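Local atomic coordinates of translation initiation factor eIF-2B (Pyrococcus horikoshii, PDB entry 1VB5), a protein that probably catalyses the exchange of GDP for GTP on initiation factor 2 during the start of translation. Residues V183-I188 with G192-K197; G199-A204 with W256-G261; L33-E38 with D79-R84. All blocks are in the same frame, centred on the assembly; numbering follows the deposited sequence.

How the contacts relate
Along the chain from the N terminus, contact 3 closes first: helix 21-38 meets the start of helix 78-106, and the 40 residues between are mostly helical. Contact 1 follows as a beta hairpin, 183-188 turning back onto 192-197 with three residues between the segments. Contact 2 closes a longer loop of 51 residues, from helix 200-209 to the turn at 256-261. The three loops come in series; none nests in or crosses another. Contacts 1 and 2 touch, with centres about 9 Å apart and the ring of Tyr193 meeting that of Trp256, and both belong to the Rossmann-like part. Contact 3 lies in the helical part, its centre about 30 Å from that of contact 1.

Contact 1: V183-I188 with G192-K197; sequences VGADMI and GYVVNK
Val195 and Met187 form the hydrogen-bonded pair of the hairpin: Val195 N gives a nearly straight bond (173° at the hydrogen) to Met187 O at 2.8 Å, in the plane of that carbonyl. In return, Val195 O takes two donors, Asp186 N at 2.8 Å and, weakly, Met187 N. Two residues facing one make this a classic beta bulge in an antiparallel hairpin, which follows strand 180-183 of the Rossmann-like sheet. Strand 251-254 pairs with the other edge of 194-197.

Waters carry the polar contacts further. One, bound by the carboxylate oxygen Asp186 OD2 at 2.6 Å, also donates to Asn196 OD1 and accepts from Lys197 N; it gives a hydrogen to each of two acceptor oxygens that cannot bond to each other. The Asp186 and Asn196 side chains cross at about a right angle, their flat ends turned 29° apart. With CG anti to its backbone N (chi1 -163°), Asn196 reaches back to the Gly184 peptide, and a second water accepts from both Asn196 ND2 and Gly184 N. The same amide nitrogen is bonded to Thr200 OG1, tying the hairpin to the next helix.

Packing splits between the two faces. Met187 and Val195 meet through their CB atoms at 3.9 Å. On the face toward Val216 of strand 214-217, Ile188 and Val194 lie side by side, pointing the same way. There Val194 CG2 meets Ile188 CD1 at 3.8 Å, while its other methyl, CG1, rests on Ala185 CB at 3.7 Å.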
# COMPACT_ATOMS: atom_id res chain seq x y z
N VAL B 183 -9.97 -0.62 -12.16
CA VAL B 183 -8.55 -0.86 -12.36
C VAL B 183 -8.36 -1.63 -13.66
O VAL B 183 -9.31 -2.19 -14.21
CB VAL B 183 -7.93 -1.67 -11.20
CG1 VAL B 183 -8.14 -0.92 -9.87
CG2 VAL B 183 -8.54 -3.06 -11.13
N GLY B 184 -7.13 -1.65 -14.15
CA GLY B 184 -6.83 -2.37 -15.37
C GLY B 184 -6.45 -3.80 -15.03
O GLY B 184 -6.78 -4.30 -13.95
N ALA B 185 -5.75 -4.45 -15.95
CA ALA B 185 -5.31 -5.82 -15.75
C ALA B 185 -4.21 -6.19 -16.73
O ALA B 185 -4.23 -5.76 -17.89
CB ALA B 185 -6.48 -6.77 -15.91
N ASP B 186 -3.25 -6.97 -16.26
CA ASP B 186 -2.15 -7.43 -17.09
C ASP B 186 -2.53 -8.82 -17.61
O ASP B 186 -2.00 -9.28 -18.62
CB ASP B 186 -0.86 -7.50 -16.27
CG ASP B 186 -0.39 -6.13 -15.83
OD1 ASP B 186 0.17 -5.39 -16.66
OD2 ASP B 186 -0.61 -5.78 -14.65
N MET B 187 -3.45 -9.47 -16.92
CA MET B 187 -3.90 -10.80 -17.31
C MET B 187 -5.14 -11.25 -16.57
O MET B 187 -5.31 -10.96 -15.38
CB MET B 187 -2.79 -11.84 -17.06
CG MET B 187 -3.21 -13.26 -17.39
SD MET B 187 -2.05 -14.55 -16.89
CE MET B 187 -0.53 -13.99 -17.67
N ILE B 188 -6.02 -11.95 -17.28
CA ILE B 188 -7.22 -12.52 -16.68
C ILE B 188 -6.92 -14.00 -16.85
O ILE B 188 -6.89 -14.51 -17.98
CB ILE B 188 -8.52 -12.17 -17.46
CG1 ILE B 188 -8.74 -10.65 -17.51
CG2 ILE B 188 -9.70 -12.87 -16.80
CD1 ILE B 188 -8.87 -9.97 -16.14
N GLY B 192 -10.52 -17.08 -14.09
CA GLY B 192 -11.15 -15.82 -13.74
C GLY B 192 -10.50 -14.89 -12.73
O GLY B 192 -11.14 -13.93 -12.29
N TYR B 193 -9.26 -15.16 -12.36
CA TYR B 193 -8.55 -14.30 -11.42
C TYR B 193 -7.89 -13.18 -12.20
O TYR B 193 -7.59 -13.33 -13.40
CB TYR B 193 -7.52 -15.11 -10.64
CG TYR B 193 -8.13 -16.03 -9.59
CD1 TYR B 193 -9.14 -16.93 -9.94
CD2 TYR B 193 -7.71 -15.99 -8.26
CE1 TYR B 193 -9.71 -17.78 -8.98
CE2 TYR B 193 -8.28 -16.84 -7.29
CZ TYR B 193 -9.28 -17.72 -7.66
OH TYR B 193 -9.87 -18.54 -6.72
N VAL B 194 -7.66 -12.06 -11.53
CA VAL B 194 -7.06 -10.90 -12.17
C VAL B 194 -5.64 -10.62 -11.71
O VAL B 194 -5.39 -10.45 -10.52
CB VAL B 194 -7.91 -9.63 -11.92
CG1 VAL B 194 -7.30 -8.43 -12.65
CG2 VAL B 194 -9.34 -9.87 -12.37
N VAL B 195 -4.71 -10.59 -12.66
CA VAL B 195 -3.32 -10.31 -12.36
C VAL B 195 -3.12 -8.83 -12.69
O VAL B 195 -3.44 -8.37 -13.79
CB VAL B 195 -2.37 -11.13 -13.24
CG1 VAL B 195 -0.92 -10.79 -12.90
CG2 VAL B 195 -2.63 -12.62 -13.03
N ASN B 196 -2.62 -8.07 -11.72
CA ASN B 196 -2.43 -6.65 -11.92
C ASN B 196 -1.37 -6.14 -10.96
O ASN B 196 -0.88 -6.89 -10.12
CB ASN B 196 -3.76 -5.91 -11.70
CG ASN B 196 -3.74 -4.50 -12.28
OD1 ASN B 196 -3.39 -4.30 -13.44
ND2 ASN B 196 -4.14 -3.52 -11.48
N LYS B 197 -1.01 -4.87 -11.09
CA LYS B 197 -0.00 -4.25 -10.24
C LYS B 197 -0.21 -4.64 -8.77
O LYS B 197 -1.33 -4.65 -8.26
CB LYS B 197 -0.07 -2.73 -10.38
CG LYS B 197 0.99 -1.98 -9.58
CD LYS B 197 2.39 -2.22 -10.15
CE LYS B 197 3.48 -1.76 -9.17
NZ LYS B 197 3.28 -0.35 -8.75
O HOH W 1 -4.66 -0.81 -12.74
O HOH W 2 -0.79 -3.31 -13.73

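Contact 2: G199-A204 with W256-G261; sequences GTYLLA and WKYVRG
Tyr258 reaches from a short 3-10 turn to helix 200-209 and meets it at several levels. Its CB comes first, sitting 3.9 Å from Ala204 CB where the two backbones draw nearest. From there the torsion matters: CG stands beside the backbone N, anti to the carbonyl carbon (chi1 -59°), which sends the ring out beside that of Tyr201, across the direction of the helix, the two hydroxyls pointing roughly the same way. One face of the ring takes the aliphatic part of its own neighbour, with Lys257 CG 3.9 Å above the plane and over the centre. Further out, CE1 of Tyr258 lies 4.2 Å from CE1 of Tyr201, a glancing approach of two rings. At the tip, Tyr258 OH has a weak link to a water 3.3 Å away, which lies in the ring plane at the edge. That water is held more firmly by Tyr201 OH at 2.9 Å and also lies in the plane of the Tyr201 ring.

Nearer the backbone, a second water donates to both carbonyls, Ala204 O at 2.7 Å and Tyr258 O at 2.8 Å. The turn itself is held by Val259 N to Trp256 O. Helix 200-209 belongs to the beta-alpha-beta connection between the parallel strands 180-183 and 214-217 of the Rossmann-like sheet, and residues 256-261 lead into the next strand, 261-264. His208 meets the Tyr258 ring edge-to-face, while Glu209 of the second subunit packs on both tyrosines, so the pair borders the dimer interface.

Direct contact here is apolar, which sets a spacing but has little directionality. Both carbonyls are acceptors, so only a donor such as the second water can join them. The phenol bridge is the looser of the two, since its Tyr258 arm is weak.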
# COMPACT_ATOMS: atom_id res chain seq x y z
N GLY B 199 -0.85 -4.75 -5.07
CA GLY B 199 -1.64 -3.82 -4.29
C GLY B 199 -3.11 -3.81 -4.70
O GLY B 199 -3.97 -3.42 -3.90
N THR B 200 -3.39 -4.23 -5.93
CA THR B 200 -4.76 -4.26 -6.45
C THR B 200 -5.63 -5.16 -5.56
O THR B 200 -6.79 -4.85 -5.30
CB THR B 200 -4.80 -4.81 -7.90
OG1 THR B 200 -3.94 -4.02 -8.73
CG2 THR B 200 -6.22 -4.75 -8.45
N TYR B 201 -5.04 -6.26 -5.11
CA TYR B 201 -5.73 -7.21 -4.24
C TYR B 201 -6.21 -6.49 -2.97
O TYR B 201 -7.36 -6.65 -2.54
CB TYR B 201 -4.77 -8.36 -3.88
CG TYR B 201 -5.27 -9.33 -2.83
CD1 TYR B 201 -6.46 -10.04 -3.00
CD2 TYR B 201 -4.52 -9.57 -1.67
CE1 TYR B 201 -6.90 -10.97 -2.04
CE2 TYR B 201 -4.94 -10.49 -0.71
CZ TYR B 201 -6.13 -11.19 -0.90
OH TYR B 201 -6.53 -12.11 0.04
N LEU B 202 -5.33 -5.69 -2.37
CA LEU B 202 -5.69 -4.95 -1.16
C LEU B 202 -6.81 -3.97 -1.44
O LEU B 202 -7.71 -3.79 -0.62
CB LEU B 202 -4.47 -4.20 -0.60
CG LEU B 202 -3.24 -5.06 -0.34
CD1 LEU B 202 -2.09 -4.19 0.16
CD2 LEU B 202 -3.59 -6.15 0.66
N LEU B 203 -6.76 -3.33 -2.60
CA LEU B 203 -7.81 -2.38 -2.96
C LEU B 203 -9.11 -3.17 -3.06
O LEU B 203 -10.16 -2.73 -2.58
CB LEU B 203 -7.51 -1.74 -4.33
CG LEU B 203 -8.06 -0.34 -4.64
CD1 LEU B 203 -8.17 -0.16 -6.15
CD2 LEU B 203 -9.39 -0.14 -3.99
N ALA B 204 -9.03 -4.35 -3.68
CA ALA B 204 -10.20 -5.20 -3.86
C ALA B 204 -10.79 -5.60 -2.51
O ALA B 204 -12.01 -5.57 -2.33
CB ALA B 204 -9.83 -6.45 -4.67
N TRP B 256 -11.71 -13.68 -8.20
CA TRP B 256 -12.88 -13.12 -8.87
C TRP B 256 -13.99 -12.71 -7.91
O TRP B 256 -14.77 -11.81 -8.22
CB TRP B 256 -13.44 -14.10 -9.91
CG TRP B 256 -13.75 -15.47 -9.38
CD1 TRP B 256 -12.97 -16.59 -9.49
CD2 TRP B 256 -14.90 -15.86 -8.62
NE1 TRP B 256 -13.56 -17.65 -8.85
CE2 TRP B 256 -14.74 -17.23 -8.30
CE3 TRP B 256 -16.04 -15.19 -8.17
CZ2 TRP B 256 -15.69 -17.94 -7.56
CZ3 TRP B 256 -16.99 -15.89 -7.43
CH2 TRP B 256 -16.80 -17.26 -7.13
N LYS B 257 -14.07 -13.33 -6.73
CA LYS B 257 -15.15 -13.00 -5.80
C LYS B 257 -15.15 -11.57 -5.29
O LYS B 257 -16.08 -11.15 -4.60
CB LYS B 257 -15.19 -13.99 -4.63
CG LYS B 257 -14.03 -13.94 -3.64
CD LYS B 257 -14.19 -15.08 -2.64
CE LYS B 257 -13.13 -15.09 -1.54
NZ LYS B 257 -13.31 -16.26 -0.63
N TYR B 258 -14.12 -10.80 -5.63
CA TYR B 258 -14.05 -9.40 -5.23
C TYR B 258 -14.24 -8.50 -6.45
O TYR B 258 -14.15 -7.28 -6.35
CB TYR B 258 -12.69 -9.10 -4.59
CG TYR B 258 -12.40 -9.94 -3.37
CD1 TYR B 258 -11.37 -10.88 -3.38
CD2 TYR B 258 -13.15 -9.79 -2.20
CE1 TYR B 258 -11.09 -11.64 -2.25
CE2 TYR B 258 -12.88 -10.55 -1.07
CZ TYR B 258 -11.84 -11.47 -1.10
OH TYR B 258 -11.53 -12.21 0.02
N VAL B 259 -14.53 -9.12 -7.60
CA VAL B 259 -14.73 -8.39 -8.85
C VAL B 259 -16.19 -8.40 -9.30
O VAL B 259 -16.78 -9.47 -9.49
CB VAL B 259 -13.86 -9.01 -9.97
CG1 VAL B 259 -14.06 -8.25 -11.28
CG2 VAL B 259 -12.38 -9.00 -9.56
N ARG B 260 -16.77 -7.21 -9.47
CA ARG B 260 -18.15 -7.08 -9.93
C ARG B 260 -18.23 -7.59 -11.37
O ARG B 260 -19.11 -8.38 -11.72
CB ARG B 260 -18.61 -5.61 -9.94
CG ARG B 260 -19.10 -5.01 -8.63
CD ARG B 260 -20.35 -5.69 -8.12
NE ARG B 260 -20.02 -6.93 -7.44
CZ ARG B 260 -20.91 -7.87 -7.13
NH1 ARG B 260 -22.19 -7.70 -7.44
NH2 ARG B 260 -20.51 -8.98 -6.52
N GLY B 261 -17.33 -7.10 -12.21
CA GLY B 261 -17.30 -7.50 -13.60
C GLY B 261 -16.03 -7.08 -14.29
O GLY B 261 -15.27 -6.26 -13.77
O HOH W 3 -8.72 -13.88 -0.64
O HOH W 4 -14.10 -5.72 -4.05

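Contact 3: L33-E38 with D79-R84; sequences LTLAEE and DILKSR
Leu33 starts the contact by laying its CD2 methyl over the backbone of the facing helix, 3.6 Å from Lys82 O and 3.8 Å from Lys82 CG. Here the two backbones come nearest, and the side chains cross obliquely: with Lys82 CG anti to its backbone N (chi1 171°), that methylene lies against the leucine, and the extended remainder takes the amine away from it. Leu33 also touches Ala85 and Leu86 further along helix 78-106.

Two residues on, Leu35 offers its CD2 to Leu81 CD2 at 4.3 Å. This loose methyl contact continues into helix 41-58, where Ala47 and Ile48 touch Leu35, and Leu44 and Ile48 touch Leu81. Three helices thus share these leucines in the helical N-terminal part of the protein. The segments of helices 21-38 and 78-106 run nearly antiparallel, at 160°, with their axes 8.8 Å apart.

Ala36 fits that close spacing. Its CB points toward the other helix and meets Leu81 CD2 at 3.9 Å, with Leu81 CG just behind. The carbonyl oxygen of Ala36 accepts a hydrogen bond from Arg78 NH1, one residue ahead of the facing segment.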
# COMPACT_ATOMS: atom_id res chain seq x y z
N LEU B 33 7.20 -6.76 -36.88
CA LEU B 33 7.20 -5.95 -38.10
C LEU B 33 8.64 -5.70 -38.54
O LEU B 33 8.94 -5.62 -39.73
CB LEU B 33 6.50 -4.61 -37.88
CG LEU B 33 4.97 -4.64 -37.84
CD1 LEU B 33 4.44 -3.27 -37.45
CD2 LEU B 33 4.44 -5.05 -39.21
N THR B 34 9.52 -5.57 -37.55
CA THR B 34 10.94 -5.34 -37.79
C THR B 34 11.58 -6.61 -38.33
O THR B 34 12.39 -6.57 -39.25
CB THR B 34 11.65 -4.93 -36.48
OG1 THR B 34 11.17 -3.65 -36.05
CG2 THR B 34 13.16 -4.87 -36.67
N LEU B 35 11.21 -7.74 -37.75
CA LEU B 35 11.73 -9.03 -38.17
C LEU B 35 11.48 -9.26 -39.66
O LEU B 35 12.31 -9.82 -40.37
CB LEU B 35 11.06 -10.14 -37.36
CG LEU B 35 11.62 -11.56 -37.47
CD1 LEU B 35 13.01 -11.60 -36.85
CD2 LEU B 35 10.70 -12.53 -36.75
N ALA B 36 10.32 -8.80 -40.13
CA ALA B 36 9.92 -8.95 -41.53
C ALA B 36 10.74 -8.10 -42.51
O ALA B 36 10.68 -8.32 -43.72
CB ALA B 36 8.44 -8.62 -41.68
N GLU B 37 11.50 -7.13 -41.99
CA GLU B 37 12.31 -6.27 -42.85
C GLU B 37 13.78 -6.65 -42.84
O GLU B 37 14.54 -6.20 -43.70
CB GLU B 37 12.21 -4.81 -42.39
CG GLU B 37 10.81 -4.28 -42.18
CD GLU B 37 10.81 -2.86 -41.67
OE1 GLU B 37 11.55 -2.58 -40.69
OE2 GLU B 37 10.08 -2.01 -42.22
N GLU B 38 14.19 -7.48 -41.89
CA GLU B 38 15.59 -7.87 -41.78
C GLU B 38 15.96 -9.27 -42.25
O GLU B 38 17.11 -9.50 -42.64
CB GLU B 38 16.06 -7.70 -40.33
CG GLU B 38 15.83 -6.32 -39.75
CD GLU B 38 16.52 -5.23 -40.55
OE1 GLU B 38 17.75 -5.33 -40.74
OE2 GLU B 38 15.84 -4.28 -40.97
N ASP B 79 4.98 -10.94 -46.31
CA ASP B 79 3.73 -10.20 -46.37
C ASP B 79 2.68 -10.69 -45.36
O ASP B 79 1.84 -9.92 -44.91
CB ASP B 79 3.15 -10.27 -47.79
CG ASP B 79 3.00 -11.70 -48.28
OD1 ASP B 79 4.01 -12.42 -48.35
OD2 ASP B 79 1.85 -12.10 -48.60
N ILE B 80 2.73 -11.98 -45.00
CA ILE B 80 1.77 -12.50 -44.03
C ILE B 80 2.17 -12.03 -42.63
O ILE B 80 1.35 -11.51 -41.88
CB ILE B 80 1.72 -14.05 -44.05
CG1 ILE B 80 1.25 -14.55 -45.42
CG2 ILE B 80 0.79 -14.55 -42.95
CD1 ILE B 80 -0.19 -14.18 -45.77
N LEU B 81 3.45 -12.22 -42.30
CA LEU B 81 3.97 -11.81 -41.00
C LEU B 81 3.61 -10.35 -40.74
O LEU B 81 3.05 -10.01 -39.70
CB LEU B 81 5.49 -11.99 -40.96
CG LEU B 81 6.23 -11.47 -39.73
CD1 LEU B 81 5.56 -11.97 -38.45
CD2 LEU B 81 7.68 -11.91 -39.79
N LYS B 82 3.94 -9.49 -41.70
CA LYS B 82 3.66 -8.07 -41.59
C LYS B 82 2.17 -7.80 -41.42
O LYS B 82 1.76 -7.07 -40.52
CB LYS B 82 4.16 -7.33 -42.83
CG LYS B 82 3.71 -5.87 -42.89
CD LYS B 82 4.23 -5.15 -44.13
CE LYS B 82 3.79 -3.69 -44.14
NZ LYS B 82 4.34 -2.93 -45.30
N SER B 83 1.37 -8.40 -42.30
CA SER B 83 -0.07 -8.21 -42.27
C SER B 83 -0.70 -8.60 -40.93
O SER B 83 -1.57 -7.91 -40.42
CB SER B 83 -0.73 -9.00 -43.40
OG SER B 83 -2.11 -8.70 -43.47
N ARG B 84 -0.26 -9.71 -40.36
CA ARG B 84 -0.81 -10.16 -39.09
C ARG B 84 -0.42 -9.23 -37.94
O ARG B 84 -1.24 -8.92 -37.08
CB ARG B 84 -0.35 -11.59 -38.79
CG ARG B 84 -0.96 -12.63 -39.74
CD ARG B 84 -2.45 -12.82 -39.50
NE ARG B 84 -2.69 -13.51 -38.23
CZ ARG B 84 -3.90 -13.81 -37.75
NH1 ARG B 84 -4.99 -13.47 -38.43
NH2 ARG B 84 -4.00 -14.45 -36.59